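Local atomic coordinates of malate dehydrogenase (Naegleria fowleri, PDB entry 6UM4), a protein that probably catalyses the reversible, dinucleotide-dependent oxidation of malate to oxaloacetate. Residues Asn111-Arg116 with Asp337-His342; Ala177-Gly182 with Val217-Val222; Pro241-Thr246 with Pro359-Tyr364; Leu288-Ile293 with Leu390-Phe395; Gly365-Ile370 with Glu406-Lys411. All coordinates share one frame; numbering follows the deposited sequence.

Contact 1: residues Asn111-Arg116 with Asp337-His342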
# COMPACT_ATOMS: atom_id res chain seq x y z
N ASN A 111 -7.33 3.07 2.45
CA ASN A 111 -6.80 3.12 1.08
C ASN A 111 -5.44 2.41 0.96
O ASN A 111 -5.17 1.77 -0.06
CB ASN A 111 -6.70 4.57 0.60
CG ASN A 111 -6.06 4.71 -0.79
OD1 ASN A 111 -4.89 5.09 -0.90
ND2 ASN A 111 -6.84 4.46 -1.83
N SER A 112 -4.61 2.48 2.01
CA SER A 112 -3.36 1.73 2.01
C SER A 112 -3.53 0.32 2.56
O SER A 112 -2.86 -0.61 2.07
CB SER A 112 -2.28 2.48 2.80
OG SER A 112 -1.88 3.65 2.11
N LEU A 113 -4.41 0.13 3.54
CA LEU A 113 -4.54 -1.17 4.19
C LEU A 113 -5.08 -2.25 3.26
O LEU A 113 -4.58 -3.39 3.24
CB LEU A 113 -5.46 -1.03 5.40
CG LEU A 113 -5.67 -2.33 6.15
CD1 LEU A 113 -4.51 -2.50 7.13
CD2 LEU A 113 -6.99 -2.31 6.88
N LEU A 114 -6.15 -1.95 2.53
CA LEU A 114 -6.89 -3.04 1.90
C LEU A 114 -6.05 -3.73 0.83
O LEU A 114 -6.11 -4.96 0.69
CB LEU A 114 -8.21 -2.51 1.34
CG LEU A 114 -9.17 -1.95 2.41
CD1 LEU A 114 -10.38 -1.33 1.73
CD2 LEU A 114 -9.59 -2.99 3.45
N PHE A 115 -5.24 -2.96 0.08
CA PHE A 115 -4.41 -3.57 -0.96
C PHE A 115 -3.33 -4.46 -0.35
O PHE A 115 -2.95 -5.47 -0.97
CB PHE A 115 -3.76 -2.49 -1.86
CG PHE A 115 -4.70 -1.89 -2.89
CD1 PHE A 115 -4.68 -2.31 -4.20
CD2 PHE A 115 -5.62 -0.91 -2.52
CE1 PHE A 115 -5.55 -1.78 -5.14
CE2 PHE A 115 -6.49 -0.38 -3.43
CZ PHE A 115 -6.46 -0.81 -4.75
N ARG A 116 -2.85 -4.15 0.85
CA ARG A 116 -1.86 -4.98 1.53
C ARG A 116 -2.52 -6.09 2.33
O ARG A 116 -1.82 -6.90 2.96
CB ARG A 116 -0.96 -4.11 2.43
CG ARG A 116 -0.15 -3.10 1.59
CD ARG A 116 0.71 -2.18 2.44
NE ARG A 116 1.81 -2.93 3.03
CZ ARG A 116 2.66 -2.43 3.92
NH1 ARG A 116 2.53 -1.18 4.34
NH2 ARG A 116 3.63 -3.20 4.39
N ASP A 337 0.32 0.56 7.57
CA ASP A 337 1.45 -0.36 7.68
C ASP A 337 1.53 -1.01 9.07
O ASP A 337 1.79 -2.21 9.18
CB ASP A 337 2.76 0.38 7.40
CG ASP A 337 3.96 -0.51 7.56
OD1 ASP A 337 4.27 -1.27 6.61
OD2 ASP A 337 4.60 -0.45 8.64
N ALA A 338 1.36 -0.23 10.13
CA ALA A 338 1.36 -0.80 11.48
C ALA A 338 0.23 -1.80 11.68
O ALA A 338 0.40 -2.82 12.36
CB ALA A 338 1.27 0.32 12.51
N ALA A 339 -0.96 -1.50 11.13
CA ALA A 339 -2.07 -2.46 11.23
C ALA A 339 -1.75 -3.76 10.50
O ALA A 339 -1.99 -4.85 11.01
CB ALA A 339 -3.37 -1.85 10.68
N ILE A 340 -1.20 -3.66 9.29
CA ILE A 340 -0.78 -4.88 8.61
C ILE A 340 0.19 -5.66 9.49
O ILE A 340 0.02 -6.85 9.74
CB ILE A 340 -0.18 -4.56 7.23
CG1 ILE A 340 -1.24 -3.97 6.30
CG2 ILE A 340 0.38 -5.82 6.60
CD1 ILE A 340 -2.37 -4.94 5.93
N LYS A 341 1.20 -4.97 10.03
CA LYS A 341 2.18 -5.67 10.86
C LYS A 341 1.53 -6.26 12.12
O LYS A 341 1.84 -7.39 12.52
CB LYS A 341 3.35 -4.75 11.23
CG LYS A 341 4.37 -4.47 10.09
CD LYS A 341 5.43 -3.50 10.57
CE LYS A 341 6.65 -3.43 9.65
NZ LYS A 341 6.41 -2.64 8.40
N HIS A 342 0.66 -5.49 12.77
CA HIS A 342 0.00 -5.99 13.97
C HIS A 342 -0.78 -7.27 13.68
O HIS A 342 -0.64 -8.27 14.40
CB HIS A 342 -0.91 -4.91 14.55
CG HIS A 342 -1.71 -5.36 15.75
ND1 HIS A 342 -1.59 -4.78 16.99
CD2 HIS A 342 -2.66 -6.31 15.88
CE1 HIS A 342 -2.41 -5.36 17.84
NE2 HIS A 342 -3.07 -6.31 17.20
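Leu113 and Ile340 are the nearest residues of segments 111-116 and 337-342 (CA-CA 6.9 Å), which lie on helices 108-118 and 332-348; the segment axes pass 9.4 Å apart with their N-to-C directions 35° apart. Leu113 CG lies anti to the backbone N (chi1 -180°), carrying CD1 across to the facing helix. Leu113 CD1 meets Ile340 CD1 at 3.5 Å, a tight methyl-methyl contact, while Ala339 CB lies 3.8 Å from Leu113 CD1. Ile340 CD1 also rests against the carbonyl of Arg116, 3.6 Å from its O, and against Arg116 CB.

Arg116 bends at its third torsion and presents its guanidinium end-on, so that NH1 (2.9 Å) and NH2 (3.0 Å) both reach Asp337 OD1. This oxygen lies near the guanidinium plane; NH1 takes its anti lone pair, whereas NH2 comes nearly along the C-O bond. Lys341 NZ binds Asp337 OD2 at 2.9 Å and, weakly, OD1. Glu121 provides a second carboxylate for Arg116 NH2, and Lys341 also bonds to the carbonyl of Gly153 of the second subunit. A largely buried salt-bridge network thus edges an apolar helix pair that joins the Rossmann-type NAD-binding domain to the C-terminal domain beside the dimer interface.

Contact 2: residues Ala177-Gly182 with Val217-Val222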
# COMPACT_ATOMS: atom_id res chain seq x y z
N ALA A 177 -11.44 -8.66 12.29
CA ALA A 177 -12.03 -7.34 12.14
C ALA A 177 -10.98 -6.29 12.48
O ALA A 177 -10.32 -6.36 13.51
CB ALA A 177 -13.28 -7.17 13.01
N ILE A 178 -10.83 -5.31 11.59
CA ILE A 178 -9.93 -4.18 11.79
C ILE A 178 -10.81 -2.94 11.86
O ILE A 178 -11.51 -2.61 10.89
CB ILE A 178 -8.87 -4.06 10.68
CG1 ILE A 178 -7.99 -5.31 10.68
CG2 ILE A 178 -7.99 -2.82 10.88
CD1 ILE A 178 -7.02 -5.37 9.54
N LEU A 179 -10.81 -2.28 13.01
CA LEU A 179 -11.77 -1.21 13.28
C LEU A 179 -11.07 0.12 13.14
O LEU A 179 -10.43 0.60 14.08
CB LEU A 179 -12.38 -1.40 14.67
CG LEU A 179 -13.03 -2.78 14.75
CD1 LEU A 179 -13.85 -2.96 16.00
CD2 LEU A 179 -13.89 -3.00 13.47
N LEU A 180 -11.20 0.72 11.95
CA LEU A 180 -10.64 2.03 11.64
C LEU A 180 -11.64 3.14 11.89
O LEU A 180 -11.25 4.27 12.19
CB LEU A 180 -10.19 2.10 10.17
CG LEU A 180 -9.28 0.98 9.67
CD1 LEU A 180 -9.06 1.11 8.15
CD2 LEU A 180 -7.95 1.04 10.40
N GLY A 181 -12.93 2.82 11.78
CA GLY A 181 -13.95 3.83 11.83
C GLY A 181 -14.25 4.29 13.25
O GLY A 181 -14.23 3.51 14.21
N GLY A 182 -14.57 5.57 13.36
CA GLY A 182 -14.91 6.15 14.64
C GLY A 182 -15.50 7.52 14.43
O GLY A 182 -15.85 7.90 13.31
N VAL A 217 -12.83 -14.99 16.36
CA VAL A 217 -12.51 -13.75 15.66
C VAL A 217 -11.43 -12.98 16.42
O VAL A 217 -11.41 -12.94 17.66
CB VAL A 217 -13.78 -12.91 15.45
CG1 VAL A 217 -14.42 -12.60 16.80
CG2 VAL A 217 -13.45 -11.61 14.70
N LEU A 218 -10.49 -12.41 15.67
CA LEU A 218 -9.51 -11.49 16.23
C LEU A 218 -9.89 -10.09 15.79
O LEU A 218 -10.17 -9.86 14.61
CB LEU A 218 -8.08 -11.84 15.80
CG LEU A 218 -7.63 -13.27 16.11
CD1 LEU A 218 -6.21 -13.51 15.60
CD2 LEU A 218 -7.73 -13.60 17.63
N VAL A 219 -9.93 -9.16 16.76
CA VAL A 219 -10.40 -7.80 16.54
C VAL A 219 -9.26 -6.83 16.86
O VAL A 219 -8.74 -6.84 17.99
CB VAL A 219 -11.63 -7.47 17.40
CG1 VAL A 219 -12.13 -6.08 17.08
CG2 VAL A 219 -12.74 -8.49 17.21
N LEU A 220 -8.92 -5.98 15.90
CA LEU A 220 -7.91 -4.95 16.08
C LEU A 220 -8.60 -3.59 16.06
O LEU A 220 -9.31 -3.28 15.10
CB LEU A 220 -6.82 -5.04 15.00
CG LEU A 220 -5.85 -3.86 14.98
CD1 LEU A 220 -5.12 -3.75 16.32
CD2 LEU A 220 -4.88 -3.97 13.82
N ILE A 221 -8.41 -2.80 17.11
CA ILE A 221 -8.97 -1.46 17.18
C ILE A 221 -7.87 -0.47 16.82
O ILE A 221 -6.82 -0.43 17.47
CB ILE A 221 -9.55 -1.14 18.57
CG1 ILE A 221 -10.94 -1.76 18.77
CG2 ILE A 221 -9.64 0.37 18.76
CD1 ILE A 221 -10.95 -3.24 19.05
N VAL A 222 -8.12 0.34 15.79
CA VAL A 222 -7.22 1.41 15.37
C VAL A 222 -7.77 2.78 15.76
O VAL A 222 -7.01 3.66 16.17
CB VAL A 222 -6.94 1.34 13.85
CG1 VAL A 222 -6.13 2.54 13.40
CG2 VAL A 222 -6.21 0.06 13.49
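Leu179 lays its CD1 against CG1 of Val219, 3.7 Å away, closer to Val219 than to its bridge partner Ile221, whose CG1 it touches more loosely. Its CG stands anti to the carbonyl carbon (chi1 -57°), beside the backbone N, which directs the branch toward the valine. Ala177 and Val219 share this face of the sheet.

On the other face, Ile178 and Leu220 are paired, and the CG2 methyl of Ile178 looks toward CG2 of Val222 at 4.3 Å. Leu180, just past the end of its strand, lies side by side with Val222, both pointing the same way, with Leu180 CD2 3.6 Å from Val222 CB.

Between the two faces, the backbones form a regular parallel ladder. Ala177 N donates to Leu218 O (2.9 Å) and Ala177 O accepts from Leu220 N (2.8 Å); Leu179 N then binds Leu220 O (2.8 Å) and Leu179 O takes Val222 N (2.9 Å). The last donor is tilted 31° from the carbonyl plane, where the strands give way to loops.

These are the two strands of a beta-alpha-beta unit of the Rossmann fold, linked by helix 191-212, which covers the Leu179 face through Phe202 and Leu209. Helix 332-348 lies over the Ile178 and Leu220 face, strand 98-102 flanks Ile178, and strand 245-247 follows beyond Val219.

Contact 3: residues Pro241-Thr246 with Pro359-Tyr364; sequences PPENIT and PSRGQY
Two bent side chains, Glu243 and Arg361, fold toward each other across this contact. Glu243 turns at its second torsion (chi2 74°), swinging the carboxylate over to the loop 359-364, while Arg361 bends at its own (chi2 -68°) and then runs extended to the guanidinium. The two flat groups end up nearly coplanar, 7° apart. Arg361 engages the carboxylate side-on with two nitrogens, one to each oxygen: NE gives a short, straight bond to Glu243 OE2 at 2.9 Å, and NH2 a longer but equally straight one to Glu243 OE1 at 3.3 Å. Both oxygens use their syn lone pairs.

Pro242 and Pro359 supply the apolar part, with Pro242 CB 3.9 Å from Pro359 CG. The ring of Pro242 also crosses the arginine at about a right angle, its CG 3.5 Å from Arg361 NH2. The Glu243 side chain in turn crosses the Pro359 ring obliquely. A water donates to both Glu243 OE2 (2.9 Å) and Pro359 O (2.7 Å) and accepts from Gln363 NE2 (3.0 Å). Gln363 OE1 takes the backbone N of Arg361 and thereby braces the loop from within, as does the ST turn in which Ser360 OG accepts from Gly362 N.

Beyond the two segments, Trp371 lies against both prolines and Tyr384 bonds to the carbonyl of Glu243. Glu243 OE2 is gripped by a charged N-H and a water together, which probably favours its ionised form, while the bidentate pairing should limit rotation of both charged groups at this junction between the NAD-binding and C-terminal domains.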
# COMPACT_ATOMS: atom_id res chain seq x y z
N PRO A 241 -13.31 -14.00 23.95
CA PRO A 241 -12.20 -13.91 24.89
C PRO A 241 -11.54 -12.55 24.81
O PRO A 241 -11.21 -12.07 23.71
CB PRO A 241 -11.26 -15.03 24.43
CG PRO A 241 -12.14 -15.99 23.70
CD PRO A 241 -13.17 -15.15 23.04
N PRO A 242 -11.38 -11.88 25.95
CA PRO A 242 -10.84 -10.51 25.93
C PRO A 242 -9.51 -10.40 25.21
O PRO A 242 -9.25 -9.36 24.60
CB PRO A 242 -10.75 -10.16 27.41
CG PRO A 242 -11.93 -10.98 28.04
CD PRO A 242 -11.86 -12.28 27.29
N GLU A 243 -8.68 -11.44 25.25
CA GLU A 243 -7.38 -11.40 24.58
C GLU A 243 -7.50 -11.38 23.05
O GLU A 243 -6.51 -11.09 22.37
CB GLU A 243 -6.54 -12.60 25.01
CG GLU A 243 -5.77 -12.36 26.29
CD GLU A 243 -6.66 -12.39 27.52
OE1 GLU A 243 -7.83 -12.85 27.40
OE2 GLU A 243 -6.19 -11.96 28.60
N ASN A 244 -8.66 -11.73 22.51
CA ASN A 244 -8.86 -11.68 21.06
C ASN A 244 -9.24 -10.29 20.55
O ASN A 244 -9.47 -10.14 19.35
CB ASN A 244 -9.94 -12.70 20.65
CG ASN A 244 -9.45 -14.13 20.75
OD1 ASN A 244 -8.27 -14.37 20.94
ND2 ASN A 244 -10.35 -15.08 20.65
N ILE A 245 -9.33 -9.29 21.43
CA ILE A 245 -9.60 -7.91 21.04
C ILE A 245 -8.46 -7.05 21.56
O ILE A 245 -8.28 -6.92 22.77
CB ILE A 245 -10.94 -7.41 21.62
CG1 ILE A 245 -12.08 -8.34 21.21
CG2 ILE A 245 -11.19 -5.97 21.22
CD1 ILE A 245 -13.43 -7.89 21.76
N THR A 246 -7.68 -6.45 20.64
CA THR A 246 -6.58 -5.60 21.06
C THR A 246 -6.69 -4.23 20.41
O THR A 246 -7.43 -4.02 19.45
CB THR A 246 -5.23 -6.23 20.72
OG1 THR A 246 -5.15 -6.43 19.30
CG2 THR A 246 -5.08 -7.57 21.42
N PRO A 359 -5.87 -6.66 27.09
CA PRO A 359 -6.54 -6.64 28.40
C PRO A 359 -5.55 -6.96 29.51
O PRO A 359 -4.83 -7.97 29.45
CB PRO A 359 -7.63 -7.71 28.28
CG PRO A 359 -7.17 -8.60 27.16
CD PRO A 359 -6.48 -7.65 26.19
N SER A 360 -5.53 -6.12 30.52
CA SER A 360 -4.67 -6.37 31.66
C SER A 360 -5.23 -7.50 32.52
O SER A 360 -6.37 -7.43 33.00
CB SER A 360 -4.52 -5.10 32.49
OG SER A 360 -3.84 -5.39 33.69
N ARG A 361 -4.43 -8.55 32.69
CA ARG A 361 -4.63 -9.55 33.73
C ARG A 361 -3.70 -9.31 34.92
O ARG A 361 -3.33 -10.26 35.63
CB ARG A 361 -4.44 -10.96 33.17
CG ARG A 361 -5.30 -11.28 31.93
CD ARG A 361 -6.80 -11.37 32.27
NE ARG A 361 -7.62 -11.82 31.14
CZ ARG A 361 -8.92 -12.09 31.21
NH1 ARG A 361 -9.54 -12.13 32.38
NH2 ARG A 361 -9.58 -12.47 30.12
N GLY A 362 -3.29 -8.07 35.15
CA GLY A 362 -2.39 -7.75 36.24
C GLY A 362 -0.92 -7.95 35.98
O GLY A 362 -0.14 -7.89 36.93
N GLN A 363 -0.52 -8.16 34.73
CA GLN A 363 0.90 -8.23 34.40
C GLN A 363 1.63 -7.01 34.92
O GLN A 363 1.15 -5.88 34.79
CB GLN A 363 1.09 -8.34 32.88
CG GLN A 363 0.54 -9.61 32.23
CD GLN A 363 -0.88 -9.45 31.73
OE1 GLN A 363 -1.63 -8.59 32.19
NE2 GLN A 363 -1.25 -10.25 30.72
N TYR A 364 2.78 -7.24 35.55
CA TYR A 364 3.60 -6.18 36.13
C TYR A 364 2.81 -5.31 37.12
O TYR A 364 3.11 -4.13 37.32
CB TYR A 364 4.27 -5.35 35.02
CG TYR A 364 5.26 -6.23 34.28
CD1 TYR A 364 6.49 -6.54 34.84
CD2 TYR A 364 4.93 -6.81 33.06
CE1 TYR A 364 7.39 -7.38 34.21
CE2 TYR A 364 5.82 -7.65 32.42
CZ TYR A 364 7.05 -7.93 32.99
OH TYR A 364 7.95 -8.77 32.38
O HOH W 1 -3.75 -10.35 28.98

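Contact 4: residues Leu288-Ile293 with Leu390-Phe395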
# COMPACT_ATOMS: atom_id res chain seq x y z
N LEU A 288 13.12 1.88 26.45
CA LEU A 288 14.42 1.42 25.98
C LEU A 288 15.18 0.63 27.04
O LEU A 288 16.33 0.26 26.80
CB LEU A 288 15.29 2.61 25.54
CG LEU A 288 14.91 3.25 24.19
CD1 LEU A 288 15.73 4.50 23.87
CD2 LEU A 288 15.03 2.23 23.09
N SER A 289 14.56 0.35 28.19
CA SER A 289 15.32 -0.20 29.32
C SER A 289 16.02 -1.50 28.96
O SER A 289 17.06 -1.81 29.54
CB SER A 289 14.43 -0.44 30.54
OG SER A 289 13.71 0.72 30.92
N PHE A 290 15.46 -2.30 28.05
CA PHE A 290 16.01 -3.62 27.74
C PHE A 290 16.57 -3.72 26.33
O PHE A 290 16.99 -4.80 25.91
CB PHE A 290 14.94 -4.68 27.96
CG PHE A 290 14.15 -4.48 29.22
CD1 PHE A 290 14.68 -4.84 30.45
CD2 PHE A 290 12.88 -3.93 29.18
CE1 PHE A 290 13.95 -4.65 31.62
CE2 PHE A 290 12.14 -3.73 30.35
CZ PHE A 290 12.68 -4.09 31.56
N THR A 291 16.59 -2.62 25.58
CA THR A 291 16.87 -2.68 24.16
C THR A 291 18.33 -3.01 23.90
O THR A 291 19.23 -2.57 24.62
CB THR A 291 16.48 -1.35 23.52
OG1 THR A 291 15.12 -1.05 23.86
CG2 THR A 291 16.61 -1.42 21.99
N THR A 292 18.57 -3.82 22.86
CA THR A 292 19.93 -4.12 22.44
C THR A 292 20.11 -3.78 20.97
O THR A 292 19.15 -3.72 20.20
CB THR A 292 20.31 -5.59 22.69
OG1 THR A 292 19.46 -6.44 21.92
CG2 THR A 292 20.20 -5.94 24.16
N ILE A 293 21.35 -3.54 20.60
CA ILE A 293 21.73 -3.20 19.23
C ILE A 293 22.87 -4.13 18.86
O ILE A 293 23.90 -4.15 19.55
CB ILE A 293 22.15 -1.73 19.10
CG1 ILE A 293 21.01 -0.82 19.53
CG2 ILE A 293 22.62 -1.42 17.66
CD1 ILE A 293 21.43 0.62 19.69
N LEU A 390 10.67 -9.10 33.59
CA LEU A 390 11.43 -7.89 33.36
C LEU A 390 11.53 -7.09 34.65
O LEU A 390 10.51 -6.84 35.30
CB LEU A 390 10.80 -7.06 32.26
CG LEU A 390 10.68 -7.74 30.89
CD1 LEU A 390 9.93 -6.85 29.93
CD2 LEU A 390 12.07 -8.07 30.35
N PRO A 391 12.73 -6.70 35.08
CA PRO A 391 12.86 -5.81 36.24
C PRO A 391 12.49 -4.39 35.85
O PRO A 391 13.07 -3.82 34.92
CB PRO A 391 14.34 -5.93 36.62
CG PRO A 391 15.02 -6.25 35.33
CD PRO A 391 14.04 -7.03 34.48
N ILE A 392 11.52 -3.81 36.55
CA ILE A 392 10.99 -2.49 36.23
C ILE A 392 11.64 -1.48 37.17
O ILE A 392 11.38 -1.49 38.37
CB ILE A 392 9.47 -2.45 36.36
CG1 ILE A 392 8.82 -3.52 35.48
CG2 ILE A 392 8.94 -1.10 35.96
CD1 ILE A 392 9.22 -3.42 34.01
N ASN A 393 12.46 -0.58 36.63
CA ASN A 393 13.07 0.43 37.49
C ASN A 393 12.10 1.57 37.78
O ASN A 393 11.00 1.66 37.23
CB ASN A 393 14.35 1.01 36.88
CG ASN A 393 14.15 1.59 35.49
OD1 ASN A 393 13.22 2.38 35.23
ND2 ASN A 393 15.08 1.27 34.61
N SER A 394 12.56 2.47 38.65
CA SER A 394 11.71 3.53 39.17
C SER A 394 11.35 4.55 38.09
O SER A 394 10.25 5.11 38.10
CB SER A 394 12.41 4.22 40.34
OG SER A 394 11.90 5.53 40.52
N PHE A 395 12.27 4.82 37.17
CA PHE A 395 11.92 5.71 36.07
C PHE A 395 10.84 5.08 35.20
O PHE A 395 9.87 5.75 34.81
CB PHE A 395 13.13 6.04 35.21
CG PHE A 395 12.79 6.85 34.00
CD1 PHE A 395 12.32 8.15 34.13
CD2 PHE A 395 12.90 6.31 32.73
CE1 PHE A 395 12.00 8.91 33.02
CE2 PHE A 395 12.59 7.07 31.62
CZ PHE A 395 12.12 8.37 31.76
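The ring of Phe290 receives CD2 of Leu390 over one face, the methyl standing 4.0 Å from the ring centroid and 6° off the normal, a well-centred CH-pi contact. Leu390 CB closes on the ring rim, 3.6 Å from Phe290 CZ, and CD1 of the same leucine approaches CE2. At the edge, near the ring plane, lies the carbonyl of Pro391, its O 3.4 Å from Phe290 CZ. The Pro391 ring slides past with CD 3.7 Å from Phe290 CE1, and Ile392 CD1 adds a looser touch at the same edge.

On the opposite face the ring is backed by its own neighbour, Ser289, whose CB sits over the centre. Ser289 and Phe290 occupy the middle of a type I beta turn from Leu288 to Thr291, closed by the Thr291 N to Leu288 O bond of 3.1 Å. Further out, Ser289 OG is hydrogen-bonded to Asp287 OD1, and Arg273 NE binds the carbonyl of Phe290. On the other segment, Tyr364 OH is bonded to the backbone N of Leu390.

Asn393 then N-caps helix 394-414, its OD1 receiving the backbone N of Ser396. The contact lies at the surface of the C-terminal domain, where a type I turn phenylalanine packs on the segment leading into an N-capped helix.

Contact 5: residues Gly365-Ile370 with Glu406-Lys411; sequences GIPRGI and ELIEEK
The carbonyl of Gly369 is the flat group engaged here, and Lys411 NZ makes a hydrogen bond to its O from outside the peptide plane, tilted 32° from it with a C=O...N angle of 130°. The Pro367 ring, two residues earlier, turns its CG toward Ile408. Both belong to the loop joining antiparallel strands 353-359 and 371-380 of the C-terminal alpha/beta domain, and this loop packs on one side of helix 394-414.

Ile370 supplies the centre of the contact. Its CG1 takes the position between the backbone N and the carbonyl carbon (chi1 55°), which splits the two arms: CD1 drops onto Leu407, 3.8 Å from Leu407 CD1 and 4.0 Å from Leu407 CB, and CG2 instead faces the next turn, 4.1 Å from Lys411 CD. The isoleucine and leucine side chains cross at about a right angle. Pro367 crosses Ile408 in the same manner, Pro367 CG lying 4.1 Å from Ile408 CD1, a looser touch nearer the surface.

Outside the two segments, Cys372 of strand 371-380 also touches Leu407, and Asn227 of helix 226-235 touches the same leucine. The loop is held in shape by Ser360, whose backbone pairs with Ile370 and whose OG binds the carbonyl of Pro367. The helix is tied down by Glu406 and Glu410, both bonded to Asn279 ND2.

Lys411 stays extended along its aliphatic chain past Ile370, then bends at its last torsion, and this final turn delivers NZ to Gly369 O at 3.0 Å.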
# COMPACT_ATOMS: atom_id res chain seq x y z
N GLY A 365 1.77 -5.88 37.73
CA GLY A 365 0.95 -5.16 38.69
C GLY A 365 -0.00 -4.15 38.11
O GLY A 365 -0.61 -3.39 38.87
N ILE A 366 -0.18 -4.15 36.80
CA ILE A 366 -1.05 -3.18 36.12
C ILE A 366 -2.50 -3.42 36.51
O ILE A 366 -2.93 -4.58 36.58
CB ILE A 366 -0.85 -3.28 34.60
CG1 ILE A 366 0.56 -2.80 34.23
CG2 ILE A 366 -1.88 -2.47 33.84
CD1 ILE A 366 0.97 -3.12 32.78
N PRO A 367 -3.28 -2.39 36.83
CA PRO A 367 -4.68 -2.60 37.22
C PRO A 367 -5.46 -3.36 36.15
O PRO A 367 -5.26 -3.15 34.95
CB PRO A 367 -5.22 -1.18 37.41
CG PRO A 367 -3.99 -0.35 37.75
CD PRO A 367 -2.88 -0.97 36.94
N ARG A 368 -6.35 -4.24 36.60
CA ARG A 368 -7.18 -5.04 35.73
C ARG A 368 -8.32 -4.20 35.14
O ARG A 368 -8.70 -3.15 35.66
CB ARG A 368 -7.74 -6.25 36.51
CG ARG A 368 -6.67 -7.00 37.33
CD ARG A 368 -7.21 -8.16 38.17
NE ARG A 368 -7.38 -9.40 37.40
CZ ARG A 368 -6.62 -10.49 37.53
NH1 ARG A 368 -6.85 -11.55 36.77
NH2 ARG A 368 -5.63 -10.52 38.42
N GLY A 369 -8.88 -4.68 34.05
CA GLY A 369 -10.01 -4.02 33.46
C GLY A 369 -9.68 -2.89 32.49
O GLY A 369 -10.60 -2.31 31.90
N ILE A 370 -8.40 -2.55 32.32
CA ILE A 370 -8.01 -1.60 31.29
C ILE A 370 -7.24 -2.36 30.23
O ILE A 370 -6.65 -3.42 30.49
CB ILE A 370 -7.15 -0.42 31.81
CG1 ILE A 370 -5.93 -0.96 32.55
CG2 ILE A 370 -7.96 0.53 32.67
CD1 ILE A 370 -4.88 0.10 32.78
N GLU A 406 -3.97 7.69 33.15
CA GLU A 406 -4.81 8.23 32.09
C GLU A 406 -5.83 7.20 31.63
O GLU A 406 -6.99 7.54 31.39
CB GLU A 406 -3.95 8.66 30.92
CG GLU A 406 -4.76 9.29 29.83
CD GLU A 406 -3.90 9.67 28.66
OE1 GLU A 406 -3.19 8.79 28.12
OE2 GLU A 406 -3.93 10.86 28.30
N LEU A 407 -5.41 5.94 31.51
CA LEU A 407 -6.33 4.89 31.11
C LEU A 407 -7.46 4.74 32.13
O LEU A 407 -8.62 4.56 31.75
CB LEU A 407 -5.56 3.57 30.96
CG LEU A 407 -4.67 3.43 29.72
CD1 LEU A 407 -3.69 2.28 29.88
CD2 LEU A 407 -5.54 3.22 28.48
N ILE A 408 -7.14 4.82 33.41
CA ILE A 408 -8.19 4.72 34.42
C ILE A 408 -9.16 5.90 34.29
O ILE A 408 -10.38 5.73 34.41
CB ILE A 408 -7.58 4.61 35.83
CG1 ILE A 408 -6.91 3.25 35.98
CG2 ILE A 408 -8.67 4.78 36.89
CD1 ILE A 408 -6.09 3.09 37.21
N GLU A 409 -8.63 7.10 34.05
CA GLU A 409 -9.51 8.26 33.91
C GLU A 409 -10.40 8.10 32.68
O GLU A 409 -11.59 8.42 32.72
CB GLU A 409 -8.70 9.55 33.82
N GLU A 410 -9.84 7.58 31.59
CA GLU A 410 -10.65 7.33 30.41
C GLU A 410 -11.77 6.34 30.71
O GLU A 410 -12.92 6.56 30.32
CB GLU A 410 -9.76 6.84 29.27
CG GLU A 410 -8.85 7.93 28.72
CD GLU A 410 -8.09 7.54 27.45
OE1 GLU A 410 -8.43 6.52 26.80
OE2 GLU A 410 -7.11 8.26 27.14
N LYS A 411 -11.46 5.28 31.45
CA LYS A 411 -12.47 4.26 31.74
C LYS A 411 -13.61 4.84 32.57
O LYS A 411 -14.78 4.61 32.26
CB LYS A 411 -11.82 3.09 32.47
CG LYS A 411 -12.79 2.02 32.90
CD LYS A 411 -12.03 0.77 33.31
CE LYS A 411 -12.97 -0.24 33.95
NZ LYS A 411 -13.24 -1.32 32.96

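In the fold
Following the chain, contact 1 opens first, at helix 108-118, and closes at helix 332-348. Contact 2 opens and closes wholly within that span, completing a beta-alpha-beta unit. Contact 3 opens at the next strand of the same sheet, hydrogen-bonded to contact 2 at Asn244 and Thr246, and closes beyond contact 1, so the two cross; His342 is hydrogen-bonded to Thr246. Contact 4 starts inside both open spans and closes after them, crossing each, with Tyr364 meeting Leu390. Contact 5 begins directly after contact 3 and crosses contact 4; contacts 4 and 5 both use helix 394-414, about 8 Å apart at their nearest atoms. Contacts 1 and 3 join the domains; 4 and 5 lie within the C-terminal one.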